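Hypothetical protein TM1010 (PDB 2F4P) is of unknown function but belongs to the cupin superfamily, whose members are built around a small antiparallel beta-barrel. Local coordinates at residues 46-51 against 118-123. Residues are numbered along the deposited sequence; the frame is centred on the assembly and turned at random. Where two conformers were deposited one is given.
Sequences FNTQVY and IGISTQ
Two neighbouring antiparallel strands of the cupin barrel meet where Tyr51 lies over Gly119 and Val50 packs beside Ile118 and Ile120. The short strand segments 49-51 and 118-121 run at 166° to each other. Two pairs of backbone hydrogen bonds join them. Gln49 and Ser121 exchange one pair, with Ser121 N to Gln49 O at 2.8 Å. Tyr51 and Gly119 exchange the other. Val50 and Ile120 form the non-hydrogen-bonded pair between them.

The Tyr51 ring turns back across the partner strand. In the conformer given, one of two deposited, chi1 of 31° swings the ring over the Gly119 backbone. Gly119 O sits over the ring centre, 3.5 Å above its plane. Glycine has no side chain, so the ring can come this close: Tyr51 CE2 is 3.5 Å from Gly119 CA. In this conformer Ser121 OG lies at the ring edge, in its plane, 2.6 Å from Tyr51 OH, and the two hydroxyls share a hydrogen bond. Either could donate. Gln70 NE2 also bonds to Tyr51 OH, which gives the oxygen a second partner. A bound unknown ligand, probably from the crystallisation liquor, lies about 4 Å from the Tyr51 side chain at the nearest atoms.

In this sheet of the cupin fold the face opposite Tyr51 carries Val50 and Ile120, with Ile118 beside them. Val50 CG1, anti to the backbone N (chi1 -175°), reaches Ile118 CG2 at 3.8 Å. Thr48 CG2 and Ile120 CG2 lie side by side in a tight 3.5 Å contact. Thr48 packs on Thr122 of the second subunit, and Ile120 on Ile120 of that subunit, so this face meets the other copy.

Beyond the ladder, water 1 bridges the segments. It donates to Thr48 OG1 and accepts from Gln123 N. Thr48 OG1 in turn donates to Phe46 O, from above the carbonyl plane.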
# COMPACT_ATOMS: atom_id res chain seq x y z
N PHE A 46 -3.48 5.03 -12.75
CA PHE A 46 -2.56 4.15 -12.04
C PHE A 46 -2.68 2.67 -12.42
O PHE A 46 -1.75 1.89 -12.18
CB PHE A 46 -2.73 4.33 -10.51
CG PHE A 46 -2.39 5.72 -10.03
CD1 PHE A 46 -1.08 6.09 -9.79
CD2 PHE A 46 -3.38 6.66 -9.85
CE1 PHE A 46 -0.77 7.41 -9.41
CE2 PHE A 46 -3.08 7.95 -9.45
CZ PHE A 46 -1.75 8.32 -9.23
N ASN A 47 -3.80 2.27 -13.03
CA ASN A 47 -4.09 0.84 -13.31
C ASN A 47 -4.00 -0.04 -12.06
O ASN A 47 -3.68 -1.24 -12.11
CB ASN A 47 -3.19 0.31 -14.44
CG ASN A 47 -3.72 -0.95 -15.06
OD1 ASN A 47 -4.93 -1.21 -15.05
ND2 ASN A 47 -2.81 -1.76 -15.61
N THR A 48 -4.33 0.57 -10.93
CA THR A 48 -4.15 -0.01 -9.60
C THR A 48 -5.22 0.56 -8.67
O THR A 48 -5.50 1.75 -8.72
CB THR A 48 -2.77 0.42 -9.05
OG1 THR A 48 -1.75 0.14 -10.01
CG2 THR A 48 -2.43 -0.26 -7.74
N GLN A 49 -5.82 -0.28 -7.83
CA GLN A 49 -6.66 0.23 -6.77
C GLN A 49 -6.05 -0.15 -5.45
O GLN A 49 -5.33 -1.14 -5.36
CB GLN A 49 -8.06 -0.32 -6.92
CG GLN A 49 -8.79 0.31 -8.05
CD GLN A 49 -10.18 -0.23 -8.17
OE1 GLN A 49 -10.41 -1.43 -8.01
NE2 GLN A 49 -11.13 0.66 -8.46
N VAL A 50 -6.31 0.68 -4.43
CA VAL A 50 -5.75 0.47 -3.09
C VAL A 50 -6.89 0.68 -2.07
O VAL A 50 -7.71 1.60 -2.19
CB VAL A 50 -4.57 1.43 -2.79
CG1 VAL A 50 -3.94 1.11 -1.45
CG2 VAL A 50 -3.52 1.37 -3.89
N TYR A 51 -6.94 -0.21 -1.08
CA TYR A 51 -7.97 -0.14 -0.06
C TYR A 51 -7.41 -0.58 1.27
O TYR A 51 -6.34 -1.18 1.34
CB TYR A 51 -9.19 -0.99 -0.45
CG TYR A 51 -8.79 -2.16 -1.28
CD1 TYR A 51 -8.60 -2.04 -2.66
CD2 TYR A 51 -8.55 -3.39 -0.68
CE1 TYR A 51 -8.18 -3.11 -3.42
CE2 TYR A 51 -8.14 -4.47 -1.44
CZ TYR A 51 -7.96 -4.33 -2.79
OH TYR A 51 -7.55 -5.43 -3.49
N ILE A 118 -3.81 -3.33 4.25
CA ILE A 118 -3.91 -2.62 2.99
C ILE A 118 -3.97 -3.66 1.89
O ILE A 118 -3.29 -4.70 1.96
CB ILE A 118 -2.70 -1.66 2.79
CG1 ILE A 118 -2.72 -0.54 3.84
CG2 ILE A 118 -2.71 -1.05 1.38
CD1 ILE A 118 -1.37 0.06 4.14
N GLY A 119 -4.84 -3.45 0.91
CA GLY A 119 -4.87 -4.30 -0.27
C GLY A 119 -4.58 -3.48 -1.50
O GLY A 119 -5.04 -2.34 -1.60
N ILE A 120 -3.80 -4.06 -2.43
CA ILE A 120 -3.48 -3.41 -3.69
C ILE A 120 -3.96 -4.35 -4.80
O ILE A 120 -3.46 -5.48 -4.90
CB ILE A 120 -1.98 -3.17 -3.84
CG1 ILE A 120 -1.45 -2.41 -2.63
CG2 ILE A 120 -1.68 -2.40 -5.10
CD1 ILE A 120 0.04 -2.33 -2.53
N SER A 121 -4.95 -3.93 -5.57
CA SER A 121 -5.36 -4.66 -6.77
C SER A 121 -4.51 -4.13 -7.94
O SER A 121 -4.65 -2.99 -8.36
CB SER A 121 -6.84 -4.47 -7.07
OG SER A 121 -7.64 -4.93 -6.02
N THR A 122 -3.64 -4.99 -8.46
CA THR A 122 -2.72 -4.65 -9.51
C THR A 122 -3.33 -4.96 -10.87
O THR A 122 -4.20 -5.84 -10.98
CB THR A 122 -1.40 -5.40 -9.32
OG1 THR A 122 -1.67 -6.82 -9.17
CG2 THR A 122 -0.72 -4.91 -8.05
N GLN A 123 -2.87 -4.26 -11.89
CA GLN A 123 -3.25 -4.51 -13.27
C GLN A 123 -4.75 -4.62 -13.43
O GLN A 123 -5.27 -5.58 -13.99
CB GLN A 123 -2.54 -5.76 -13.79
CG GLN A 123 -1.03 -5.63 -13.74
CD GLN A 123 -0.30 -6.94 -13.99
OE1 GLN A 123 0.49 -7.01 -14.93
NE2 GLN A 123 -0.52 -7.98 -13.12
O HOH W 1 -0.93 -2.41 -10.92